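Local coordinates for protein Myo-inositol dehydrogenase (Corynebacterium glutamicum, PDB 3EUW) that probably oxidises myo-inositol with NAD as cofactor, as a tetrameric dehydrogenase of the Gfo/Idh/MocA family, at residues L93-I98 against K287-T292; L5-F10 against Q295-G300; R84-G89 against S117-G122; I69-P74 against D80-A85. One frame throughout, in Å; residues are numbered along the deposited sequence.

Contact 1 of 4, residues L93-I98 against K287-T292; sequences LCEKPI and KAELAT
The carboxylate of Glu289 carries Leu93 over one of its faces, where methyl CD1 stands 4.4 Å from Glu289 CD. One oxygen of the same group looks instead to a second carboxylate: Glu289 OE1 and Glu95 OE2 are 4.4 Å apart, too far to bond directly. A water sits between them and donates to each, at 2.6 Å from Glu95 OE2 and 2.6 Å from Glu289 OE1. More acceptors lie around that water than it has protons, so its two donations need not be permanent. Glu289 reaches it on a straight chain (chi1 -174°, chi2 178°), spanning from helix 283-299 to the Rossmann sheet, where strand 92-94 runs on into the following loop. Glu95, which with Lys96 and Pro97 spells the EKP sequence familiar in this enzyme family, is folded at both chi1 and chi2 and also takes a hydrogen bond on OE2 from His19 of helix 14-25. Leu93 has Met120 of the neighbouring strand as a further partner, and that same Met120 touches Glu289.

Contact 2 of 4, residues L5-F10 against Q295-G300; sequences LRIALF and QGIRDG
Leu5 heads the first strand of the Rossmann fold, and its isobutyl group is received by the last turns of helix 283-299. CG lies beside the backbone N (chi1 -64°), which carries both methyls out to the helix. There the branch divides its work. CD1 meets Ile297 CG2 at 3.8 Å and Arg298 CG at 3.9 Å, while the CG carbon itself rests on the arginine's flat end, 3.6 Å above the guanidinium plane and off-centre toward the rim. Arg298 can offer that face because its chain runs extended from CG to NE and slants across the leucine. Its polar end is turned to other use, since NH2 donates to the carbonyl of Leu3, so the same group is held both by hydrocarbon packing and by a hydrogen bond. Ile297 has CG1 beside its own N (chi1 -68°), leaving CG2 to slide past Leu5 and sending CD1 deeper, where it comes within 4.4 Å of Ile7 CD1. That last approach is loose. Leu5 also touches Leu29 of strand 29-35, next in the sheet. On the helix, one turn links Gln295 to Asp299: Gln295 NE2 gives a bond of 2.7 Å to Asp299 OD2, fairly straight at 158°, in the plane of its own amide but from above the plane of the carboxylate.

Contact 3 of 4, residues R84-G89 against S117-G122; sequences RAVERG and SKVMLG
Val86 and Val119 make the tight half of this contact, methyl against methyl, with Val86 CG2 at 3.7 Å from Val119 CG2. In both valines CG1 is the branch opposite the backbone N, which leaves CG2 as the one that touches, and the two side chains cross at about a right angle. Ile112 of helix 102-112 also packs on Val86, and Ile82 CG2 touches Val119 CG2. Toward the outside the contact becomes more open to solvent. Val86 CG2 makes a loose approach of 4.4 Å to Lys118 CB, and beyond that point the lysine lies alongside the backbone of Gly89, where both residues are partly exposed. Its chain is straight through CD and turns only at the end (chi4 -66°), which leaves CE and NZ both 3.6 Å from Gly89 O. Gly89 owes its place to the way the helix finishes: with positive phi (66°) it is the C-prime residue of a Schellman motif, its N bonded to Val86 O at 2.8 Å while Ile90 N reaches back to Ala85 O. That motif ends helix 78-87, the crossover of the beta-alpha-beta unit from strand 68-71 to 92-94 in the parallel Rossmann sheet, and the helix's C-terminal turn reaches strand 119-121, one strand farther on.

Contact 4 of 4, residues I69-P74 against D80-A85; sequences IVIGSP and DLITRA
Ile71 drives its CD1 methyl into helix 78-87, meeting Leu81 CB at 3.4 Å, closer than two carbons usually pack. The same methyl also lies 3.9 Å from Ile82 CG1, so it is wedged where two consecutive residues of the helix leave the backbone. Its other branch is busy as well: with CG1 beside the backbone N (chi1 -58°), CG2 turns to Leu81 CD1 at 3.8 Å, and the leucine is touched at both its root and its tip. Two residues earlier on the strand, Ile69 CD1 meets the small methyl of Ala85 at 3.9 Å, one helical turn further along. Beyond the strand end, Ser73 OG comes to 3.4 Å from Leu81 CD1, but its hydrogen bond is with Thr77 OG1, in the turn that leads into the helix. The strand and helix run nearly antiparallel, at 168°, as the first two members of the beta-alpha-beta unit that goes on to strand 92-94. Farther out, Phe10 of strand 5-10 packs on both Ile69 and Leu81. On the flank of the helix Arg84 NE bonds to Asp80 OD1 at 3.3 Å, on the syn side though tilted 27° out of the carboxylate plane, and Arg84 NH1 has a second salt bridge to Asp58. This ion pair takes no part in the strand-helix packing. Between residues 69-74 and 80-85 the hold is hydrocarbon packing, dependent on shape and burial; directed bonds come past the strand, from Ser73 to Thr77 and His78.

In the fold
From the N terminus the chain lays down strand 5-10, which meets residues 295-300 only near the far end of the chain, so contact 2 closes the longest loop and the other three nest inside it. Contact 4 is the short one, folding helix 78-87 back on strand 68-71. Contact 3 starts on the end of that helix, sharing Arg84 and Ala85, and closes at strand 119-121, outermost in the sheet within this chain. Before it closes, residues 93-98 open contact 1, so contacts 1 and 3 cross. Contact 1 closes on helix 283-299, the helix whose end serves contact 2. Contacts 3 and 4 thus bind a crossover helix to the Rossmann sheet, while contacts 1 and 2 bring a distant helix to it.

Contact 1 of 4, residues L93-I98 against K287-T292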
loop_
_atom_site.group_PDB
_atom_site.type_symbol
_atom_site.label_atom_id
_atom_site.label_comp_id
_atom_site.label_asym_id
_atom_site.label_seq_id
_atom_site.Cartn_x
_atom_site.Cartn_y
_atom_site.Cartn_z
ATOM N N LEU A 93 -7.924 -37.730 5.429
ATOM C CA LEU A 93 -7.635 -36.417 4.870
ATOM C C LEU A 93 -6.472 -36.699 3.925
ATOM O O LEU A 93 -5.382 -37.074 4.368
ATOM C CB LEU A 93 -7.213 -35.433 5.968
ATOM C CG LEU A 93 -6.498 -34.165 5.474
ATOM C CD1 LEU A 93 -7.391 -33.391 4.501
ATOM C CD2 LEU A 93 -6.105 -33.314 6.669
ATOM N N CYS A 94 -6.709 -36.531 2.631
ATOM C CA CYS A 94 -5.692 -36.832 1.638
ATOM C C CYS A 94 -5.186 -35.638 0.834
ATOM O O CYS A 94 -5.975 -34.839 0.324
ATOM C CB CYS A 94 -6.235 -37.898 0.676
ATOM S SG CYS A 94 -5.035 -38.534 -0.506
ATOM N N GLU A 95 -3.864 -35.521 0.723
ATOM C CA GLU A 95 -3.273 -34.445 -0.067
ATOM C C GLU A 95 -3.684 -34.702 -1.496
ATOM O O GLU A 95 -3.804 -35.851 -1.912
ATOM C CB GLU A 95 -1.747 -34.473 -0.008
ATOM C CG GLU A 95 -1.145 -33.913 1.257
ATOM C CD GLU A 95 -1.460 -32.454 1.437
ATOM O OE1 GLU A 95 -1.300 -31.699 0.457
ATOM O OE2 GLU A 95 -1.860 -32.061 2.557
ATOM N N LYS A 96 -3.902 -33.635 -2.251
ATOM C CA LYS A 96 -4.290 -33.767 -3.648
ATOM C C LYS A 96 -3.146 -34.424 -4.439
ATOM O O LYS A 96 -1.988 -34.319 -4.060
ATOM C CB LYS A 96 -4.632 -32.369 -4.199
ATOM C CG LYS A 96 -3.878 -31.909 -5.438
ATOM C CD LYS A 96 -2.443 -31.496 -5.175
ATOM C CE LYS A 96 -1.828 -30.957 -6.457
ATOM N NZ LYS A 96 -0.348 -31.003 -6.507
ATOM N N PRO A 97 -3.468 -35.186 -5.497
ATOM C CA PRO A 97 -4.799 -35.473 -6.030
ATOM C C PRO A 97 -5.180 -36.888 -5.575
ATOM O O PRO A 97 -4.407 -37.551 -4.888
ATOM C CB PRO A 97 -4.575 -35.415 -7.524
ATOM C CG PRO A 97 -3.249 -36.147 -7.636
ATOM C CD PRO A 97 -2.428 -35.638 -6.443
ATOM N N ILE A 98 -6.367 -37.349 -5.951
ATOM C CA ILE A 98 -6.772 -38.693 -5.585
ATOM C C ILE A 98 -5.817 -39.602 -6.336
ATOM O O ILE A 98 -5.330 -40.605 -5.810
ATOM C CB ILE A 98 -8.223 -38.984 -6.015
ATOM C CG1 ILE A 98 -9.188 -38.085 -5.228
ATOM C CG2 ILE A 98 -8.545 -40.446 -5.785
ATOM C CD1 ILE A 98 -10.624 -38.174 -5.684
ATOM N N LYS A 287 -3.333 -25.536 9.467
ATOM C CA LYS A 287 -3.861 -25.723 10.807
ATOM C C LYS A 287 -5.387 -25.691 10.778
ATOM O O LYS A 287 -6.053 -26.492 11.449
ATOM C CB LYS A 287 -3.320 -24.634 11.742
ATOM C CG LYS A 287 -1.842 -24.809 12.094
ATOM C CD LYS A 287 -1.295 -23.656 12.946
ATOM C CE LYS A 287 0.117 -23.954 13.450
ATOM N NZ LYS A 287 1.070 -24.242 12.345
ATOM N N ALA A 288 -5.941 -24.771 9.989
ATOM C CA ALA A 288 -7.386 -24.647 9.898
ATOM C C ALA A 288 -7.949 -25.870 9.194
ATOM O O ALA A 288 -9.024 -26.352 9.534
ATOM C CB ALA A 288 -7.761 -23.378 9.152
ATOM N N GLU A 289 -7.213 -26.373 8.211
ATOM C CA GLU A 289 -7.654 -27.543 7.480
ATOM C C GLU A 289 -7.714 -28.745 8.431
ATOM O O GLU A 289 -8.660 -29.527 8.388
ATOM C CB GLU A 289 -6.697 -27.847 6.329
ATOM C CG GLU A 289 -7.146 -28.984 5.417
ATOM C CD GLU A 289 -6.180 -29.214 4.267
ATOM O OE1 GLU A 289 -5.039 -29.654 4.526
ATOM O OE2 GLU A 289 -6.550 -28.948 3.104
ATOM N N LEU A 290 -6.705 -28.880 9.290
ATOM C CA LEU A 290 -6.665 -29.991 10.231
ATOM C C LEU A 290 -7.844 -29.920 11.208
ATOM O O LEU A 290 -8.494 -30.927 11.478
ATOM C CB LEU A 290 -5.342 -29.984 10.999
ATOM C CG LEU A 290 -5.040 -31.226 11.843
ATOM C CD1 LEU A 290 -4.996 -32.467 10.955
ATOM C CD2 LEU A 290 -3.723 -31.037 12.546
ATOM N N ALA A 291 -8.117 -28.723 11.721
ATOM C CA ALA A 291 -9.210 -28.523 12.667
ATOM C C ALA A 291 -10.538 -28.936 12.045
ATOM O O ALA A 291 -11.369 -29.557 12.695
ATOM C CB ALA A 291 -9.270 -27.060 13.101
ATOM N N THR A 292 -10.730 -28.582 10.781
ATOM C CA THR A 292 -11.952 -28.926 10.074
ATOM C C THR A 292 -12.059 -30.435 9.903
ATOM O O THR A 292 -13.157 -30.994 9.890
ATOM C CB THR A 292 -11.992 -28.216 8.703
ATOM O OG1 THR A 292 -12.056 -26.808 8.934
ATOM C CG2 THR A 292 -13.202 -28.624 7.888
HETATM O O HOH W 1 -3.454 -30.039 2.556
#

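Contact 2 of 4, residues L5-F10 against Q295-G300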
loop_
_atom_site.group_PDB
_atom_site.type_symbol
_atom_site.label_atom_id
_atom_site.label_comp_id
_atom_site.label_asym_id
_atom_site.label_seq_id
_atom_site.Cartn_x
_atom_site.Cartn_y
_atom_site.Cartn_z
ATOM N N LEU A 5 -8.743 -37.349 19.845
ATOM C CA LEU A 5 -8.807 -38.231 18.679
ATOM C C LEU A 5 -7.429 -38.741 18.256
ATOM O O LEU A 5 -6.459 -37.990 18.229
ATOM C CB LEU A 5 -9.477 -37.507 17.513
ATOM C CG LEU A 5 -10.948 -37.119 17.721
ATOM C CD1 LEU A 5 -11.452 -36.289 16.529
ATOM C CD2 LEU A 5 -11.787 -38.384 17.891
ATOM N N ARG A 6 -7.365 -40.030 17.924
ATOM C CA ARG A 6 -6.121 -40.682 17.518
ATOM C C ARG A 6 -5.900 -40.616 16.012
ATOM O O ARG A 6 -6.731 -41.079 15.232
ATOM C CB ARG A 6 -6.137 -42.149 17.951
ATOM C CG ARG A 6 -6.333 -42.382 19.437
ATOM C CD ARG A 6 -5.097 -42.010 20.190
ATOM N NE ARG A 6 -4.834 -42.919 21.303
ATOM C CZ ARG A 6 -5.395 -42.831 22.504
ATOM N NH1 ARG A 6 -6.270 -41.866 22.772
ATOM N NH2 ARG A 6 -5.066 -43.711 23.443
ATOM N N ILE A 7 -4.755 -40.079 15.611
ATOM C CA ILE A 7 -4.446 -39.929 14.195
ATOM C C ILE A 7 -3.234 -40.708 13.699
ATOM O O ILE A 7 -2.187 -40.731 14.344
ATOM C CB ILE A 7 -4.191 -38.441 13.843
ATOM C CG1 ILE A 7 -5.346 -37.569 14.343
ATOM C CG2 ILE A 7 -3.997 -38.290 12.339
ATOM C CD1 ILE A 7 -6.684 -37.910 13.735
ATOM N N ALA A 8 -3.378 -41.338 12.539
ATOM C CA ALA A 8 -2.273 -42.062 11.922
ATOM C C ALA A 8 -1.805 -41.210 10.730
ATOM O O ALA A 8 -2.627 -40.748 9.937
ATOM C CB ALA A 8 -2.736 -43.421 11.447
ATOM N N LEU A 9 -0.495 -41.004 10.611
ATOM C CA LEU A 9 0.068 -40.198 9.533
ATOM C C LEU A 9 0.914 -40.989 8.540
ATOM O O LEU A 9 1.777 -41.777 8.940
ATOM C CB LEU A 9 0.922 -39.070 10.118
ATOM C CG LEU A 9 1.797 -38.285 9.127
ATOM C CD1 LEU A 9 0.901 -37.468 8.198
ATOM C CD2 LEU A 9 2.768 -37.374 9.885
ATOM N N PHE A 10 0.662 -40.776 7.248
ATOM C CA PHE A 10 1.417 -41.438 6.191
ATOM C C PHE A 10 2.330 -40.430 5.496
ATOM O O PHE A 10 1.864 -39.420 4.960
ATOM C CB PHE A 10 0.471 -42.067 5.166
ATOM C CG PHE A 10 -0.097 -43.377 5.603
ATOM C CD1 PHE A 10 0.650 -44.535 5.491
ATOM C CD2 PHE A 10 -1.367 -43.448 6.168
ATOM C CE1 PHE A 10 0.151 -45.752 5.934
ATOM C CE2 PHE A 10 -1.878 -44.665 6.619
ATOM C CZ PHE A 10 -1.116 -45.818 6.502
ATOM N N GLN A 295 -13.267 -31.844 13.255
ATOM C CA GLN A 295 -14.694 -31.624 13.467
ATOM C C GLN A 295 -15.525 -32.557 12.590
ATOM O O GLN A 295 -16.607 -32.978 12.982
ATOM C CB GLN A 295 -15.055 -30.162 13.184
ATOM C CG GLN A 295 -16.491 -29.768 13.522
ATOM C CD GLN A 295 -16.851 -30.005 14.987
ATOM O OE1 GLN A 295 -16.142 -29.567 15.898
ATOM N NE2 GLN A 295 -17.961 -30.697 15.217
ATOM N N GLY A 296 -15.017 -32.874 11.403
ATOM C CA GLY A 296 -15.729 -33.770 10.508
ATOM C C GLY A 296 -15.724 -35.186 11.065
ATOM O O GLY A 296 -16.679 -35.951 10.883
ATOM N N ILE A 297 -14.641 -35.540 11.749
ATOM C CA ILE A 297 -14.531 -36.854 12.350
ATOM C C ILE A 297 -15.526 -36.948 13.504
ATOM O O ILE A 297 -16.171 -37.979 13.689
ATOM C CB ILE A 297 -13.093 -37.111 12.862
ATOM C CG1 ILE A 297 -12.142 -37.220 11.661
ATOM C CG2 ILE A 297 -13.049 -38.381 13.720
ATOM C CD1 ILE A 297 -10.680 -37.101 12.017
ATOM N N ARG A 298 -15.661 -35.865 14.263
ATOM C CA ARG A 298 -16.588 -35.834 15.389
ATOM C C ARG A 298 -18.049 -35.768 14.954
ATOM O O ARG A 298 -18.906 -36.388 15.582
ATOM C CB ARG A 298 -16.294 -34.641 16.305
ATOM C CG ARG A 298 -15.000 -34.745 17.099
ATOM C CD ARG A 298 -14.965 -33.674 18.173
ATOM N NE ARG A 298 -13.709 -33.636 18.918
ATOM C CZ ARG A 298 -13.237 -34.627 19.670
ATOM N NH1 ARG A 298 -13.910 -35.764 19.792
ATOM N NH2 ARG A 298 -12.085 -34.473 20.311
ATOM N N ASP A 299 -18.329 -35.016 13.892
ATOM C CA ASP A 299 -19.694 -34.856 13.383
ATOM C C ASP A 299 -20.199 -36.035 12.567
ATOM O O ASP A 299 -21.364 -36.409 12.666
ATOM C CB ASP A 299 -19.808 -33.599 12.507
ATOM C CG ASP A 299 -19.606 -32.321 13.287
ATOM O OD1 ASP A 299 -20.144 -32.220 14.406
ATOM O OD2 ASP A 299 -18.922 -31.412 12.776
ATOM N N GLY A 300 -19.326 -36.611 11.751
ATOM C CA GLY A 300 -19.738 -37.723 10.916
ATOM C C GLY A 300 -20.713 -37.239 9.857
ATOM O O GLY A 300 -21.401 -38.038 9.218
#

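Contact 3 of 4, residues R84-G89 against S117-G122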
loop_
_atom_site.group_PDB
_atom_site.type_symbol
_atom_site.label_atom_id
_atom_site.label_comp_id
_atom_site.label_asym_id
_atom_site.label_seq_id
_atom_site.Cartn_x
_atom_site.Cartn_y
_atom_site.Cartn_z
ATOM N N ARG A 84 -8.083 -48.439 1.679
ATOM C CA ARG A 84 -7.898 -49.193 2.914
ATOM C C ARG A 84 -8.552 -48.519 4.116
ATOM O O ARG A 84 -9.234 -49.167 4.913
ATOM C CB ARG A 84 -6.416 -49.374 3.229
ATOM C CG ARG A 84 -5.608 -50.126 2.191
ATOM C CD ARG A 84 -4.275 -50.510 2.812
ATOM N NE ARG A 84 -3.331 -51.111 1.877
ATOM C CZ ARG A 84 -2.264 -51.806 2.258
ATOM N NH1 ARG A 84 -2.021 -51.991 3.550
ATOM N NH2 ARG A 84 -1.437 -52.305 1.350
ATOM N N ALA A 85 -8.325 -47.218 4.250
ATOM C CA ALA A 85 -8.879 -46.475 5.371
ATOM C C ALA A 85 -10.400 -46.482 5.332
ATOM O O ALA A 85 -11.057 -46.820 6.316
ATOM C CB ALA A 85 -8.359 -45.045 5.356
ATOM N N VAL A 86 -10.957 -46.112 4.189
ATOM C CA VAL A 86 -12.402 -46.074 4.031
ATOM C C VAL A 86 -13.047 -47.450 4.246
ATOM O O VAL A 86 -14.100 -47.549 4.869
ATOM C CB VAL A 86 -12.781 -45.519 2.632
ATOM C CG1 VAL A 86 -14.247 -45.751 2.354
ATOM C CG2 VAL A 86 -12.484 -44.033 2.573
ATOM N N GLU A 87 -12.412 -48.507 3.744
ATOM C CA GLU A 87 -12.957 -49.854 3.905
ATOM C C GLU A 87 -13.044 -50.247 5.376
ATOM O O GLU A 87 -13.793 -51.154 5.742
ATOM C CB GLU A 87 -12.114 -50.879 3.144
ATOM C CG GLU A 87 -12.080 -50.649 1.639
ATOM C CD GLU A 87 -11.453 -51.803 0.874
ATOM O OE1 GLU A 87 -10.399 -52.321 1.312
ATOM O OE2 GLU A 87 -12.015 -52.186 -0.176
ATOM N N ARG A 88 -12.266 -49.571 6.216
ATOM C CA ARG A 88 -12.300 -49.842 7.646
ATOM C C ARG A 88 -13.079 -48.755 8.373
ATOM O O ARG A 88 -13.024 -48.648 9.596
ATOM C CB ARG A 88 -10.886 -49.955 8.220
ATOM C CG ARG A 88 -10.198 -51.269 7.873
ATOM C CD ARG A 88 -9.068 -51.566 8.839
ATOM N NE ARG A 88 -9.534 -51.546 10.224
ATOM C CZ ARG A 88 -8.734 -51.578 11.284
ATOM N NH1 ARG A 88 -7.421 -51.636 11.122
ATOM N NH2 ARG A 88 -9.248 -51.534 12.508
ATOM N N GLY A 89 -13.813 -47.951 7.609
ATOM C CA GLY A 89 -14.605 -46.883 8.192
ATOM C C GLY A 89 -13.773 -45.797 8.848
ATOM O O GLY A 89 -14.261 -45.055 9.696
ATOM N N SER A 117 -17.646 -40.707 1.303
ATOM C CA SER A 117 -18.048 -39.622 2.192
ATOM C C SER A 117 -17.100 -39.436 3.376
ATOM O O SER A 117 -17.196 -38.448 4.098
ATOM C CB SER A 117 -19.473 -39.862 2.713
ATOM O OG SER A 117 -19.541 -40.999 3.564
ATOM N N LYS A 118 -16.195 -40.387 3.578
ATOM C CA LYS A 118 -15.240 -40.299 4.681
ATOM C C LYS A 118 -13.909 -39.725 4.204
ATOM O O LYS A 118 -12.920 -39.706 4.939
ATOM C CB LYS A 118 -15.028 -41.675 5.316
ATOM C CG LYS A 118 -16.193 -42.118 6.197
ATOM C CD LYS A 118 -15.943 -43.490 6.820
ATOM C CE LYS A 118 -17.081 -43.896 7.765
ATOM N NZ LYS A 118 -17.153 -43.017 8.976
ATOM N N VAL A 119 -13.892 -39.241 2.968
ATOM C CA VAL A 119 -12.675 -38.670 2.424
ATOM C C VAL A 119 -12.732 -37.150 2.364
ATOM O O VAL A 119 -13.705 -36.570 1.880
ATOM C CB VAL A 119 -12.389 -39.198 1.000
ATOM C CG1 VAL A 119 -11.047 -38.671 0.508
ATOM C CG2 VAL A 119 -12.381 -40.711 1.000
HETATM N N MSE A 120 -11.701 -36.508 2.899
HETATM C CA MSE A 120 -11.597 -35.066 2.825
HETATM C C MSE A 120 -10.390 -34.771 1.944
HETATM O O MSE A 120 -9.317 -35.335 2.156
HETATM C CB MSE A 120 -11.360 -34.452 4.199
HETATM C CG MSE A 120 -11.201 -32.962 4.082
HETATM SE SE MSE A 120 -11.139 -32.149 5.827
HETATM C CE MSE A 120 -11.021 -30.232 5.320
ATOM N N LEU A 121 -10.550 -33.907 0.949
ATOM C CA LEU A 121 -9.427 -33.588 0.074
ATOM C C LEU A 121 -8.682 -32.394 0.622
ATOM O O LEU A 121 -9.294 -31.405 1.040
ATOM C CB LEU A 121 -9.884 -33.336 -1.359
ATOM C CG LEU A 121 -9.278 -34.479 -2.179
ATOM C CD1 LEU A 121 -10.240 -35.662 -2.203
ATOM C CD2 LEU A 121 -8.965 -34.022 -3.569
ATOM N N GLY A 122 -7.356 -32.495 0.620
ATOM C CA GLY A 122 -6.532 -31.440 1.187
ATOM C C GLY A 122 -6.248 -30.201 0.369
ATOM O O GLY A 122 -5.080 -29.838 0.208
#

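Contact 4 of 4, residues I69-P74 against D80-A85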
loop_
_atom_site.group_PDB
_atom_site.type_symbol
_atom_site.label_atom_id
_atom_site.label_comp_id
_atom_site.label_asym_id
_atom_site.label_seq_id
_atom_site.Cartn_x
_atom_site.Cartn_y
_atom_site.Cartn_z
ATOM N N ILE A 69 -7.000 -40.652 9.537
ATOM C CA ILE A 69 -5.741 -40.750 8.815
ATOM C C ILE A 69 -5.435 -39.527 7.950
ATOM O O ILE A 69 -6.334 -38.925 7.375
ATOM C CB ILE A 69 -5.760 -41.998 7.936
ATOM C CG1 ILE A 69 -5.546 -43.223 8.821
ATOM C CG2 ILE A 69 -4.746 -41.892 6.824
ATOM C CD1 ILE A 69 -5.662 -44.531 8.086
ATOM N N VAL A 70 -4.156 -39.167 7.888
ATOM C CA VAL A 70 -3.682 -38.054 7.074
ATOM C C VAL A 70 -2.709 -38.645 6.056
ATOM O O VAL A 70 -1.725 -39.290 6.425
ATOM C CB VAL A 70 -2.948 -37.001 7.919
ATOM C CG1 VAL A 70 -2.357 -35.924 7.013
ATOM C CG2 VAL A 70 -3.910 -36.378 8.902
ATOM N N ILE A 71 -2.987 -38.432 4.776
ATOM C CA ILE A 71 -2.140 -38.985 3.729
ATOM C C ILE A 71 -1.214 -37.948 3.098
ATOM O O ILE A 71 -1.616 -37.190 2.209
ATOM C CB ILE A 71 -3.004 -39.643 2.637
ATOM C CG1 ILE A 71 -3.877 -40.730 3.264
ATOM C CG2 ILE A 71 -2.119 -40.239 1.548
ATOM C CD1 ILE A 71 -4.824 -41.398 2.290
ATOM N N GLY A 72 0.027 -37.921 3.575
ATOM C CA GLY A 72 1.010 -36.988 3.061
ATOM C C GLY A 72 2.142 -37.684 2.328
ATOM O O GLY A 72 3.239 -37.145 2.210
ATOM N N SER A 73 1.872 -38.892 1.847
ATOM C CA SER A 73 2.852 -39.684 1.123
ATOM C C SER A 73 2.680 -39.414 -0.376
ATOM O O SER A 73 1.765 -38.698 -0.770
ATOM C CB SER A 73 2.646 -41.169 1.444
ATOM O OG SER A 73 1.290 -41.542 1.278
ATOM N N PRO A 74 3.552 -39.989 -1.228
ATOM C CA PRO A 74 3.460 -39.773 -2.677
ATOM C C PRO A 74 2.113 -40.083 -3.319
ATOM O O PRO A 74 1.375 -40.958 -2.875
ATOM C CB PRO A 74 4.579 -40.651 -3.231
ATOM C CG PRO A 74 5.602 -40.619 -2.121
ATOM C CD PRO A 74 4.735 -40.807 -0.899
ATOM N N ASP A 80 -4.599 -46.231 -2.894
ATOM C CA ASP A 80 -4.455 -47.381 -2.014
ATOM C C ASP A 80 -4.822 -47.039 -0.575
ATOM O O ASP A 80 -5.670 -47.698 0.026
ATOM C CB ASP A 80 -3.020 -47.913 -2.069
ATOM C CG ASP A 80 -2.792 -49.089 -1.125
ATOM O OD1 ASP A 80 -3.545 -50.083 -1.211
ATOM O OD2 ASP A 80 -1.856 -49.019 -0.297
ATOM N N LEU A 81 -4.187 -46.002 -0.028
ATOM C CA LEU A 81 -4.446 -45.590 1.348
ATOM C C LEU A 81 -5.893 -45.126 1.568
ATOM O O LEU A 81 -6.499 -45.427 2.600
ATOM C CB LEU A 81 -3.459 -44.496 1.756
ATOM C CG LEU A 81 -2.015 -44.999 1.863
ATOM C CD1 LEU A 81 -1.063 -43.838 2.100
ATOM C CD2 LEU A 81 -1.915 -46.004 3.000
ATOM N N ILE A 82 -6.446 -44.403 0.603
ATOM C CA ILE A 82 -7.817 -43.947 0.730
ATOM C C ILE A 82 -8.741 -45.153 0.861
ATOM O O ILE A 82 -9.573 -45.209 1.762
ATOM C CB ILE A 82 -8.247 -43.113 -0.500
ATOM C CG1 ILE A 82 -7.608 -41.718 -0.425
ATOM C CG2 ILE A 82 -9.776 -43.032 -0.577
ATOM C CD1 ILE A 82 -7.873 -40.836 -1.641
ATOM N N THR A 83 -8.573 -46.118 -0.042
ATOM C CA THR A 83 -9.386 -47.323 -0.061
ATOM C C THR A 83 -9.296 -48.116 1.247
ATOM O O THR A 83 -10.315 -48.425 1.857
ATOM C CB THR A 83 -8.976 -48.245 -1.240
ATOM O OG1 THR A 83 -9.140 -47.545 -2.482
ATOM C CG2 THR A 83 -9.833 -49.496 -1.260
ATOM N N ARG A 84 -8.083 -48.439 1.679
ATOM C CA ARG A 84 -7.898 -49.193 2.914
ATOM C C ARG A 84 -8.552 -48.519 4.116
ATOM O O ARG A 84 -9.234 -49.167 4.913
ATOM C CB ARG A 84 -6.416 -49.374 3.229
ATOM C CG ARG A 84 -5.608 -50.126 2.191
ATOM C CD ARG A 84 -4.275 -50.510 2.812
ATOM N NE ARG A 84 -3.331 -51.111 1.877
ATOM C CZ ARG A 84 -2.264 -51.806 2.258
ATOM N NH1 ARG A 84 -2.021 -51.991 3.550
ATOM N NH2 ARG A 84 -1.437 -52.305 1.350
ATOM N N ALA A 85 -8.325 -47.218 4.250
ATOM C CA ALA A 85 -8.879 -46.475 5.371
ATOM C C ALA A 85 -10.400 -46.482 5.332
ATOM O O ALA A 85 -11.057 -46.820 6.316
ATOM C CB ALA A 85 -8.359 -45.045 5.356
#